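Local structure of amino acid adenylation domain-containing protein (6ULY) at residues A[405-410]-A[452-457]; A[354-359]-A[445-450]; A[392-395]-A[401-404]; A[360-363]-A[367-370]. The protein probably selects an alpha-keto acid and activates it as its acyl adenylate, serving as an adenylation domain of a nonribosomal peptide synthetase that builds depsipeptides. All blocks are in the same frame, centred on the assembly; numbering follows the deposited sequence.

Contact 1: residues A[405-410]-A[452-457]; sequences DHIGRV and TLTGRE. With QA7 (5'-O-{(S)-hydroxy[(4-methyl-2-oxopentanoyl)oxy]phosphoryl}adenosine), chain C; SO4 (sulfate ion), chain K.
T454 holds OG1 between its backbone N and carbonyl carbon (chi1 57°), and I407 carries CG2 anti to its own backbone N; together these settings bring I407 CG2 to 3.5 Å from T454 OG1. The contact lies in the five-stranded antiparallel sheet of the adenylation domain. It bridges strands 408-413 and 450-456, which are not neighbours because strand 438-447 runs between them, and no hydrogen bond links the two segments. Opposite L443 of that middle strand the edge strand fits in two residues, T454 and G455, a classic beta bulge.

R409 and E457 meet further along, their side chains crossing at about a right angle. The salt bridge from R409 NE to E457 OE1 is long, at 3.7 Å, and oblique, with the guanidinium and carboxylate planes 64° apart. A sulfate, probably from the crystallisation liquor, sits beside both. R409 NE donates to its O3 over 3.0 Å within the guanidinium plane, although the bond is bent to 130°. H399 of the same chain and K112 of the second subunit also bond this anion, while E457 OE2 is bonded to H439.

V410 CG2 touches L453 CD1 at 4.1 Å. The other branch of L453 turns to the bound keto acyl adenylate, where CD2 lies 3.7 Å from C21 of the adenine.

Contact 2: residues A[354-359]-A[445-450]; sequences GVLTFE and FLHEGR
F445 opens the second segment and meets both L356 and F358, joining the beta hairpin of strands 438-447 and 450-456 to strand 355-359, which belongs to a separate two-stranded sheet. The axes of strands 355-359 and 445-447 come no nearer than 11.0 Å and make an angle of 112°, so side chains alone span the gap. With CG between its backbone N and carbonyl carbon (chi1 60°), F445 carries its ring out toward strand 355-359, where F358 and L356 meet it. F358 turns an edge toward the F445 face in an offset edge-to-face pair, with centroids 5.5 Å apart and planes at 85°; the nearest atoms are F358 CE2 and F445 CZ, at 3.5 Å. L356 instead approaches the rim, its CD1 lying near the F445 ring plane and 3.6 Å from CE1. T452 and L367 also pack against F445.

Two residues on, H447 presents one imidazole face to L356, whose CD2 stands 4.3 Å above that plane, offset toward the rim. The hydrogen bond of ND1 with D405 OD1 satisfies that nitrogen and helps to fix the rotation of the ring beside the leucine methyl.

The chain then reverses through E448 and G449, both with positive phi, in a type I' turn. H447 N to R450 O and R450 N to H447 O, each 3.0 Å, close the hairpin end.

R450 completes the turn and forms a salt bridge to E382 through NE. Its NH2 lies in the H447 ring plane, 3.7 Å from H447 CD2.

Contact 3: residues A[392-395]-A[401-404]; sequences IRIV and LLPE
L402 and I394 make the close part of this contact. L402 N donates to I394 O over 3.0 Å at a nearly straight 159°, and the donor lies in the carbonyl plane. On this side L402 leans over the strand end: with CG anti to its carbonyl carbon (chi1 -81°), it lays CD1 3.7 Å from V395 C. The same methyl stands 4.2 Å from I394 CG2. L401, the residue before the donor, puts CD1 3.8 Å from I394 O, so the accepting oxygen has a methyl beside it as well as its N-H. V395 and L401 are bridged through their backbones, with CA atoms 4.5 Å apart.

This single bridge marks where the chain folds back after strand 391-395, which lies between strands 3-5 and 408-413 in the five-stranded antiparallel sheet, on its way to strand 408-413. The beginning of the chain joins here too: the backbone of A2 bonds both I394 and L402. The buried I394 side chain packs on V410 and L451 of the same sheet.

The outer side is looser. L401 lies at the exposed rim, beside P1, and there the same CD1 also lies 4.0 Å from R393 CB. The rest of the R393 chain runs extended from CG to NE toward other partners: NE bonds Q411, and the guanidinium makes a cation-pi contact with W437. E404 points away from the strand and uses OE1 and OE2 to accept the backbone N-H groups of E448 and G449, respectively.

Contact 4: residues A[360-363]-A[367-370]; sequences ETSL and LRPA
S362 and R368 are joined by the hydrogen bond across this contact: R368 N donates to S362 OG over 3.0 Å, at 162°. The serine oxygen stands between its own backbone N and carbonyl carbon (chi1 62°), the rotation that points it across the loop at the amide. Beside this bond the extended R368 side chain passes along S362, its CG 3.9 Å from S362 CB, so the methylenes lie against the serine while the guanidinium continues past it.

L367 fills the other flank. Its CD2 rests 3.6 Å from S362 O and 3.8 Å from L363 CA, and it meets L363 CD2 at 3.9 Å where the two leucines meet at a slant.

A second shell sets these groups. S362 OG also bonds the carbonyl of E359, and as that oxygen can only accept, the hydroxyl proton goes there and a lone pair is left for R368 N. One atom thus ties the end of strand 355-359 (E359 O) to the returning arm of the loop (R368 N). I407 packs on both L363 and L367, and the backbone of L367 bonds that of D405.

Further out, the loop joins strands 355-359 and 377-381. Backbone bonds of R368 with E359 and of A370 with T357 run its returning arm alongside the first strand, L363 and E360 lean on V378 of the second, and both also touch Y471 of helix 470-477.

How the contacts relate
Along the chain the order is contact 4, then contact 3, then contact 1, with contact 2 enclosing 3 and 4 and interleaving with 1. Contacts 1 and 3, centred about 9 Å apart, share the five-stranded antiparallel sheet through adjacent strands 391-395 and 408-413, linked by the backbone bond between R409 and V395. Contact 2, its centre about 11 Å from those of contacts 1 and 4, ties that sheet to the pair of strands 355-359 and 377-381, whose connecting loop holds contact 4. Contacts 3 and 4, about 17 Å apart between centres, do not touch. Segment 405-410 touches contacts 2, 3 and 4, and across the sheet from it strand 450-456 brings L453 to the adenylate.

Contact 1: residues A[405-410]-A[452-457]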
loop_
_atom_site.group_PDB
_atom_site.type_symbol
_atom_site.label_atom_id
_atom_site.label_comp_id
_atom_site.label_asym_id
_atom_site.label_seq_id
_atom_site.Cartn_x
_atom_site.Cartn_y
_atom_site.Cartn_z
ATOM N N ASP A 405 8.973 -10.003 27.365
ATOM C CA ASP A 405 10.189 -10.525 26.736
ATOM C C ASP A 405 9.868 -11.454 25.564
ATOM O O ASP A 405 10.597 -12.414 25.296
ATOM C CB ASP A 405 11.076 -11.243 27.761
ATOM C CG ASP A 405 11.596 -10.310 28.842
ATOM O OD1 ASP A 405 12.002 -9.177 28.509
ATOM O OD2 ASP A 405 11.595 -10.711 30.027
ATOM N N HIS A 406 8.776 -11.169 24.855
ATOM C CA HIS A 406 8.390 -11.896 23.650
ATOM C C HIS A 406 8.071 -10.877 22.568
ATOM O O HIS A 406 7.177 -10.043 22.746
ATOM C CB HIS A 406 7.177 -12.798 23.898
ATOM C CG HIS A 406 7.509 -14.110 24.540
ATOM N ND1 HIS A 406 7.538 -15.296 23.837
ATOM C CD2 HIS A 406 7.809 -14.426 25.823
ATOM C CE1 HIS A 406 7.851 -16.284 24.657
ATOM N NE2 HIS A 406 8.020 -15.782 25.868
ATOM N N ILE A 407 8.793 -10.944 21.450
ATOM C CA ILE A 407 8.552 -10.014 20.355
ATOM C C ILE A 407 7.213 -10.327 19.705
ATOM O O ILE A 407 6.961 -11.460 19.281
ATOM C CB ILE A 407 9.693 -10.078 19.328
ATOM C CG1 ILE A 407 10.982 -9.520 19.943
ATOM C CG2 ILE A 407 9.304 -9.303 18.070
ATOM C CD1 ILE A 407 12.199 -9.625 19.047
ATOM N N GLY A 408 6.351 -9.319 19.621
ATOM C CA GLY A 408 5.063 -9.469 18.975
ATOM C C GLY A 408 4.553 -8.157 18.417
ATOM O O GLY A 408 5.317 -7.197 18.273
ATOM N N ARG A 409 3.262 -8.100 18.105
ATOM C CA ARG A 409 2.654 -6.919 17.505
ATOM C C ARG A 409 2.231 -5.942 18.594
ATOM O O ARG A 409 1.463 -6.301 19.495
ATOM C CB ARG A 409 1.457 -7.321 16.646
ATOM C CG ARG A 409 1.848 -8.060 15.387
ATOM C CD ARG A 409 0.882 -9.195 15.064
ATOM N NE ARG A 409 1.187 -9.793 13.767
ATOM C CZ ARG A 409 2.150 -10.687 13.561
ATOM N NH1 ARG A 409 2.910 -11.096 14.569
ATOM N NH2 ARG A 409 2.354 -11.170 12.343
ATOM N N VAL A 410 2.719 -4.707 18.497
ATOM C CA VAL A 410 2.423 -3.681 19.490
ATOM C C VAL A 410 1.030 -3.126 19.233
ATOM O O VAL A 410 0.691 -2.761 18.102
ATOM C CB VAL A 410 3.472 -2.556 19.446
ATOM C CG1 VAL A 410 3.181 -1.518 20.528
ATOM C CG2 VAL A 410 4.877 -3.119 19.592
ATOM N N THR A 452 9.742 -1.806 24.115
ATOM C CA THR A 452 10.952 -1.765 23.301
ATOM C C THR A 452 10.574 -2.211 21.896
ATOM O O THR A 452 10.150 -3.354 21.700
ATOM C CB THR A 452 12.054 -2.654 23.881
ATOM O OG1 THR A 452 12.484 -2.129 25.142
ATOM C CG2 THR A 452 13.244 -2.715 22.946
ATOM N N LEU A 453 10.704 -1.304 20.933
ATOM C CA LEU A 453 10.407 -1.630 19.546
ATOM C C LEU A 453 11.583 -2.361 18.917
ATOM O O LEU A 453 12.746 -2.037 19.176
ATOM C CB LEU A 453 10.089 -0.362 18.754
ATOM C CG LEU A 453 8.606 -0.033 18.563
ATOM C CD1 LEU A 453 7.818 -0.268 19.832
ATOM C CD2 LEU A 453 8.439 1.404 18.105
ATOM N N THR A 454 11.270 -3.364 18.094
ATOM C CA THR A 454 12.277 -4.172 17.421
ATOM C C THR A 454 12.138 -4.188 15.906
ATOM O O THR A 454 13.078 -4.613 15.225
ATOM C CB THR A 454 12.232 -5.623 17.928
ATOM O OG1 THR A 454 10.914 -6.160 17.736
ATOM C CG2 THR A 454 12.597 -5.691 19.403
ATOM N N GLY A 455 11.011 -3.746 15.360
ATOM C CA GLY A 455 10.819 -3.771 13.925
ATOM C C GLY A 455 9.394 -3.399 13.568
ATOM O O GLY A 455 8.635 -2.893 14.399
ATOM N N ARG A 456 9.051 -3.660 12.307
ATOM C CA ARG A 456 7.737 -3.351 11.764
ATOM C C ARG A 456 7.201 -4.564 11.016
ATOM O O ARG A 456 7.960 -5.426 10.568
ATOM C CB ARG A 456 7.781 -2.146 10.814
ATOM C CG ARG A 456 8.153 -0.833 11.479
ATOM C CD ARG A 456 8.241 0.289 10.460
ATOM N NE ARG A 456 9.311 0.052 9.493
ATOM C CZ ARG A 456 9.513 0.781 8.400
ATOM N NH1 ARG A 456 8.715 1.803 8.119
ATOM N NH2 ARG A 456 10.515 0.484 7.584
ATOM N N GLU A 457 5.874 -4.616 10.882
ATOM C CA GLU A 457 5.254 -5.706 10.136
ATOM C C GLU A 457 5.608 -5.629 8.656
ATOM O O GLU A 457 5.905 -6.652 8.029
ATOM C CB GLU A 457 3.738 -5.680 10.321
ATOM C CG GLU A 457 3.276 -5.864 11.753
ATOM C CD GLU A 457 1.839 -6.340 11.836
ATOM O OE1 GLU A 457 1.491 -7.298 11.115
ATOM O OE2 GLU A 457 1.055 -5.752 12.610
HETATM C C01 QA7 C . 7.948 10.321 19.530
HETATM C C02 QA7 C . 7.458 10.957 18.284
HETATM C C03 QA7 C . 6.422 11.999 18.605
HETATM C C04 QA7 C . 7.061 9.822 17.396
HETATM C C05 QA7 C . 5.818 9.971 16.578
HETATM C C06 QA7 C . 5.876 9.704 15.110
HETATM C C10 QA7 C . 5.096 6.723 13.509
HETATM C C11 QA7 C . 5.894 5.631 13.261
HETATM C C12 QA7 C . 5.594 4.501 14.333
HETATM C C13 QA7 C . 6.646 3.882 14.417
HETATM C C14 QA7 C . 7.861 4.933 14.053
HETATM C C16 QA7 C . 8.243 6.270 15.985
HETATM C C18 QA7 C . 9.853 5.241 16.929
HETATM C C19 QA7 C . 10.892 4.755 17.716
HETATM C C21 QA7 C . 11.187 3.058 16.297
HETATM C C23 QA7 C . 9.542 4.571 15.824
HETATM N N15 QA7 C . 8.539 5.245 15.246
HETATM N N17 QA7 C . 9.033 6.285 17.018
HETATM N N20 QA7 C . 11.512 3.679 17.372
HETATM N N22 QA7 C . 10.242 3.465 15.529
HETATM N N24 QA7 C . 11.235 5.434 18.891
HETATM O O07 QA7 C . 4.772 9.698 14.332
HETATM O O09 QA7 C . 5.284 7.729 12.586
HETATM O O25 QA7 C . 7.331 5.945 13.534
HETATM O O26 QA7 C . 6.835 2.829 13.452
HETATM O O27 QA7 C . 4.411 3.611 14.064
HETATM O O28 QA7 C . 5.018 10.166 11.996
HETATM O O29 QA7 C . 3.245 8.960 12.621
HETATM O O30 QA7 C . 6.883 9.502 14.647
HETATM O O31 QA7 C . 4.841 10.241 17.085
HETATM P P08 QA7 C . 4.613 9.124 12.862
HETATM S S SO4 K . -1.896 -8.339 11.571
HETATM O O1 SO4 K . -3.287 -7.920 11.639
HETATM O O2 SO4 K . -1.783 -9.557 10.811
HETATM O O3 SO4 K . -1.366 -8.563 12.893
HETATM O O4 SO4 K . -1.136 -7.306 10.933
#

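Contact 2: residues A[354-359]-A[445-450]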
loop_
_atom_site.group_PDB
_atom_site.type_symbol
_atom_site.label_atom_id
_atom_site.label_comp_id
_atom_site.label_asym_id
_atom_site.label_seq_id
_atom_site.Cartn_x
_atom_site.Cartn_y
_atom_site.Cartn_z
ATOM N N GLY A 354 18.995 1.360 30.429
ATOM C CA GLY A 354 17.973 1.633 29.441
ATOM C C GLY A 354 18.229 1.032 28.080
ATOM O O GLY A 354 17.569 1.423 27.112
ATOM N N VAL A 355 19.174 0.101 27.974
ATOM C CA VAL A 355 19.481 -0.596 26.730
ATOM C C VAL A 355 19.501 -2.089 27.029
ATOM O O VAL A 355 20.148 -2.524 27.988
ATOM C CB VAL A 355 20.829 -0.142 26.134
ATOM C CG1 VAL A 355 21.133 -0.904 24.851
ATOM C CG2 VAL A 355 20.820 1.359 25.882
ATOM N N LEU A 356 18.790 -2.868 26.218
ATOM C CA LEU A 356 18.654 -4.305 26.419
ATOM C C LEU A 356 19.373 -5.047 25.303
ATOM O O LEU A 356 19.207 -4.717 24.125
ATOM C CB LEU A 356 17.181 -4.717 26.451
ATOM C CG LEU A 356 16.345 -4.117 27.580
ATOM C CD1 LEU A 356 14.866 -4.371 27.343
ATOM C CD2 LEU A 356 16.778 -4.685 28.921
ATOM N N THR A 357 20.155 -6.054 25.677
ATOM C CA THR A 357 20.885 -6.877 24.726
ATOM C C THR A 357 20.481 -8.331 24.908
ATOM O O THR A 357 20.382 -8.820 26.038
ATOM C CB THR A 357 22.401 -6.719 24.900
ATOM O OG1 THR A 357 22.804 -5.429 24.426
ATOM C CG2 THR A 357 23.154 -7.792 24.129
ATOM N N PHE A 358 20.244 -9.015 23.790
ATOM C CA PHE A 358 19.766 -10.388 23.808
ATOM C C PHE A 358 20.519 -11.208 22.772
ATOM O O PHE A 358 21.146 -10.672 21.855
ATOM C CB PHE A 358 18.263 -10.477 23.512
ATOM C CG PHE A 358 17.408 -9.650 24.424
ATOM C CD1 PHE A 358 17.088 -10.099 25.693
ATOM C CD2 PHE A 358 16.907 -8.427 24.005
ATOM C CE1 PHE A 358 16.290 -9.344 26.532
ATOM C CE2 PHE A 358 16.108 -7.669 24.837
ATOM C CZ PHE A 358 15.801 -8.128 26.103
ATOM N N GLU A 359 20.432 -12.526 22.924
ATOM C CA GLU A 359 20.988 -13.429 21.929
ATOM C C GLU A 359 20.165 -13.352 20.648
ATOM O O GLU A 359 18.934 -13.279 20.688
ATOM C CB GLU A 359 21.001 -14.861 22.463
ATOM C CG GLU A 359 22.160 -15.708 21.962
ATOM C CD GLU A 359 23.473 -15.372 22.649
ATOM O OE1 GLU A 359 23.437 -14.751 23.733
ATOM O OE2 GLU A 359 24.539 -15.729 22.107
ATOM N N PHE A 445 8.487 -5.652 22.251
ATOM C CA PHE A 445 8.182 -6.435 23.435
ATOM C C PHE A 445 8.027 -5.499 24.623
ATOM O O PHE A 445 8.382 -4.320 24.569
ATOM C CB PHE A 445 9.266 -7.488 23.707
ATOM C CG PHE A 445 10.628 -6.911 23.927
ATOM C CD1 PHE A 445 11.072 -6.618 25.208
ATOM C CD2 PHE A 445 11.469 -6.660 22.856
ATOM C CE1 PHE A 445 12.326 -6.083 25.415
ATOM C CE2 PHE A 445 12.726 -6.122 23.057
ATOM C CZ PHE A 445 13.156 -5.836 24.338
ATOM N N LEU A 446 7.471 -6.040 25.699
ATOM C CA LEU A 446 7.368 -5.346 26.971
ATOM C C LEU A 446 8.288 -6.027 27.973
ATOM O O LEU A 446 8.427 -7.254 27.970
ATOM C CB LEU A 446 5.924 -5.334 27.480
ATOM C CG LEU A 446 5.021 -4.264 26.857
ATOM C CD1 LEU A 446 3.555 -4.538 27.151
ATOM C CD2 LEU A 446 5.400 -2.881 27.361
ATOM N N HIS A 447 8.935 -5.221 28.807
ATOM C CA HIS A 447 9.880 -5.724 29.800
ATOM C C HIS A 447 9.780 -4.801 31.003
ATOM O O HIS A 447 10.125 -3.620 30.904
ATOM C CB HIS A 447 11.299 -5.759 29.239
ATOM C CG HIS A 447 12.341 -6.118 30.251
ATOM N ND1 HIS A 447 12.766 -7.412 30.455
ATOM C CD2 HIS A 447 13.045 -5.350 31.116
ATOM C CE1 HIS A 447 13.685 -7.428 31.404
ATOM N NE2 HIS A 447 13.872 -6.189 31.822
ATOM N N GLU A 448 9.294 -5.326 32.127
ATOM C CA GLU A 448 9.046 -4.517 33.320
ATOM C C GLU A 448 8.092 -3.367 33.014
ATOM O O GLU A 448 8.218 -2.272 33.571
ATOM C CB GLU A 448 10.354 -3.984 33.913
ATOM C CG GLU A 448 11.359 -5.065 34.289
ATOM C CD GLU A 448 10.857 -5.985 35.387
ATOM O OE1 GLU A 448 10.140 -5.505 36.292
ATOM O OE2 GLU A 448 11.178 -7.192 35.340
ATOM N N GLY A 449 7.135 -3.609 32.121
ATOM C CA GLY A 449 6.164 -2.600 31.754
ATOM C C GLY A 449 6.669 -1.551 30.794
ATOM O O GLY A 449 5.940 -0.593 30.510
ATOM N N ARG A 450 7.886 -1.701 30.282
ATOM C CA ARG A 450 8.502 -0.725 29.395
ATOM C C ARG A 450 8.560 -1.292 27.984
ATOM O O ARG A 450 8.995 -2.431 27.783
ATOM C CB ARG A 450 9.901 -0.355 29.893
ATOM C CG ARG A 450 9.908 0.200 31.320
ATOM C CD ARG A 450 11.289 0.665 31.752
ATOM N NE ARG A 450 12.260 -0.427 31.800
ATOM C CZ ARG A 450 12.603 -1.096 32.899
ATOM N NH1 ARG A 450 12.058 -0.797 34.072
ATOM N NH2 ARG A 450 13.502 -2.069 32.824
#

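Contact 3: residues A[392-395]-A[401-404]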
loop_
_atom_site.group_PDB
_atom_site.type_symbol
_atom_site.label_atom_id
_atom_site.label_comp_id
_atom_site.label_asym_id
_atom_site.label_seq_id
_atom_site.Cartn_x
_atom_site.Cartn_y
_atom_site.Cartn_z
ATOM N N ILE A 392 -0.502 -0.432 26.702
ATOM C CA ILE A 392 0.175 -1.094 25.598
ATOM C C ILE A 392 0.099 -2.592 25.832
ATOM O O ILE A 392 0.142 -3.057 26.976
ATOM C CB ILE A 392 1.644 -0.643 25.470
ATOM C CG1 ILE A 392 1.722 0.884 25.469
ATOM C CG2 ILE A 392 2.264 -1.234 24.213
ATOM C CD1 ILE A 392 3.111 1.417 25.339
ATOM N N ARG A 393 -0.018 -3.351 24.746
ATOM C CA ARG A 393 0.080 -4.798 24.828
ATOM C C ARG A 393 0.801 -5.313 23.593
ATOM O O ARG A 393 0.869 -4.645 22.558
ATOM C CB ARG A 393 -1.299 -5.466 24.978
ATOM C CG ARG A 393 -2.145 -5.493 23.712
ATOM C CD ARG A 393 -3.388 -6.361 23.905
ATOM N NE ARG A 393 -4.183 -6.474 22.686
ATOM C CZ ARG A 393 -5.317 -7.164 22.591
ATOM N NH1 ARG A 393 -5.805 -7.805 23.645
ATOM N NH2 ARG A 393 -5.968 -7.209 21.437
ATOM N N ILE A 394 1.359 -6.511 23.733
ATOM C CA ILE A 394 2.064 -7.205 22.665
ATOM C C ILE A 394 1.318 -8.505 22.394
ATOM O O ILE A 394 1.077 -9.287 23.322
ATOM C CB ILE A 394 3.529 -7.484 23.048
ATOM C CG1 ILE A 394 4.197 -6.227 23.622
ATOM C CG2 ILE A 394 4.293 -8.022 21.853
ATOM C CD1 ILE A 394 4.387 -5.092 22.629
ATOM N N VAL A 395 0.951 -8.737 21.131
ATOM C CA VAL A 395 0.164 -9.901 20.743
ATOM C C VAL A 395 0.856 -10.628 19.597
ATOM O O VAL A 395 1.711 -10.076 18.902
ATOM C CB VAL A 395 -1.276 -9.522 20.335
ATOM C CG1 VAL A 395 -2.009 -8.891 21.504
ATOM C CG2 VAL A 395 -1.264 -8.582 19.136
ATOM N N LEU A 401 -2.657 -12.374 23.557
ATOM C CA LEU A 401 -1.709 -11.727 24.454
ATOM C C LEU A 401 -0.463 -12.587 24.619
ATOM O O LEU A 401 -0.552 -13.807 24.780
ATOM C CB LEU A 401 -2.374 -11.481 25.807
ATOM C CG LEU A 401 -1.604 -10.666 26.843
ATOM C CD1 LEU A 401 -1.295 -9.252 26.338
ATOM C CD2 LEU A 401 -2.404 -10.614 28.133
ATOM N N LEU A 402 0.701 -11.954 24.554
ATOM C CA LEU A 402 1.965 -12.636 24.786
ATOM C C LEU A 402 2.500 -12.290 26.164
ATOM O O LEU A 402 2.019 -11.363 26.820
ATOM C CB LEU A 402 2.990 -12.243 23.719
ATOM C CG LEU A 402 2.915 -12.946 22.366
ATOM C CD1 LEU A 402 3.727 -12.172 21.337
ATOM C CD2 LEU A 402 3.415 -14.375 22.459
ATOM N N PRO A 403 3.498 -13.022 26.649
ATOM C CA PRO A 403 4.167 -12.628 27.891
ATOM C C PRO A 403 5.238 -11.583 27.611
ATOM O O PRO A 403 5.583 -11.292 26.465
ATOM C CB PRO A 403 4.785 -13.936 28.408
ATOM C CG PRO A 403 4.571 -14.973 27.316
ATOM C CD PRO A 403 4.073 -14.260 26.094
ATOM N N GLU A 404 5.761 -11.010 28.690
ATOM C CA GLU A 404 6.862 -10.072 28.546
ATOM C C GLU A 404 8.074 -10.789 27.957
ATOM O O GLU A 404 8.189 -12.017 28.007
ATOM C CB GLU A 404 7.210 -9.434 29.892
ATOM C CG GLU A 404 6.171 -8.441 30.402
ATOM C CD GLU A 404 6.767 -7.403 31.344
ATOM O OE1 GLU A 404 7.850 -7.665 31.909
ATOM O OE2 GLU A 404 6.159 -6.321 31.517
#

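Contact 4: residues A[360-363]-A[367-370]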
loop_
_atom_site.group_PDB
_atom_site.type_symbol
_atom_site.label_atom_id
_atom_site.label_comp_id
_atom_site.label_asym_id
_atom_site.label_seq_id
_atom_site.Cartn_x
_atom_site.Cartn_y
_atom_site.Cartn_z
ATOM N N GLU A 360 20.853 -13.348 19.503
ATOM C CA GLU A 360 20.148 -13.360 18.225
ATOM C C GLU A 360 19.320 -14.628 18.054
ATOM O O GLU A 360 18.300 -14.616 17.356
ATOM C CB GLU A 360 21.143 -13.225 17.068
ATOM C CG GLU A 360 21.559 -11.793 16.770
ATOM C CD GLU A 360 22.492 -11.683 15.576
ATOM O OE1 GLU A 360 22.454 -10.643 14.885
ATOM O OE2 GLU A 360 23.261 -12.637 15.325
ATOM N N THR A 361 19.738 -15.726 18.686
ATOM C CA THR A 361 19.015 -16.985 18.540
ATOM C C THR A 361 17.633 -16.923 19.178
ATOM O O THR A 361 16.712 -17.612 18.724
ATOM C CB THR A 361 19.826 -18.122 19.161
ATOM O OG1 THR A 361 21.052 -18.288 18.436
ATOM C CG2 THR A 361 19.034 -19.425 19.139
ATOM N N SER A 362 17.468 -16.107 20.218
ATOM C CA SER A 362 16.248 -16.089 21.012
ATOM C C SER A 362 15.232 -15.059 20.532
ATOM O O SER A 362 14.205 -14.872 21.190
ATOM C CB SER A 362 16.591 -15.823 22.480
ATOM O OG SER A 362 17.202 -14.555 22.640
ATOM N N LEU A 363 15.484 -14.398 19.401
ATOM C CA LEU A 363 14.575 -13.351 18.949
ATOM C C LEU A 363 13.175 -13.889 18.672
ATOM O O LEU A 363 12.188 -13.165 18.847
ATOM C CB LEU A 363 15.143 -12.673 17.703
ATOM C CG LEU A 363 16.352 -11.769 17.958
ATOM C CD1 LEU A 363 16.917 -11.235 16.653
ATOM C CD2 LEU A 363 15.974 -10.626 18.884
ATOM N N LEU A 367 13.032 -13.921 24.922
ATOM C CA LEU A 367 14.317 -13.260 24.739
ATOM C C LEU A 367 15.273 -13.640 25.862
ATOM O O LEU A 367 14.915 -13.604 27.043
ATOM C CB LEU A 367 14.124 -11.744 24.691
ATOM C CG LEU A 367 13.313 -11.230 23.502
ATOM C CD1 LEU A 367 12.964 -9.767 23.690
ATOM C CD2 LEU A 367 14.079 -11.440 22.205
ATOM N N ARG A 368 16.497 -14.006 25.487
ATOM C CA ARG A 368 17.506 -14.441 26.444
ATOM C C ARG A 368 18.579 -13.369 26.570
ATOM O O ARG A 368 19.329 -13.137 25.607
ATOM C CB ARG A 368 18.120 -15.772 26.004
ATOM C CG ARG A 368 17.176 -16.959 26.181
ATOM C CD ARG A 368 17.619 -18.180 25.389
ATOM N NE ARG A 368 16.744 -19.326 25.632
ATOM C CZ ARG A 368 16.795 -20.472 24.958
ATOM N NH1 ARG A 368 17.679 -20.638 23.983
ATOM N NH2 ARG A 368 15.955 -21.454 25.257
ATOM N N PRO A 369 18.687 -12.679 27.706
ATOM C CA PRO A 369 19.687 -11.613 27.819
ATOM C C PRO A 369 21.094 -12.134 27.576
ATOM O O PRO A 369 21.390 -13.316 27.753
ATOM C CB PRO A 369 19.516 -11.112 29.257
ATOM C CG PRO A 369 18.117 -11.473 29.620
ATOM C CD PRO A 369 17.833 -12.761 28.907
ATOM N N ALA A 370 21.966 -11.223 27.154
ATOM C CA ALA A 370 23.365 -11.547 26.929
ATOM C C ALA A 370 24.178 -10.267 27.048
ATOM O O ALA A 370 23.637 -9.160 27.009
ATOM C CB ALA A 370 23.582 -12.199 25.560
#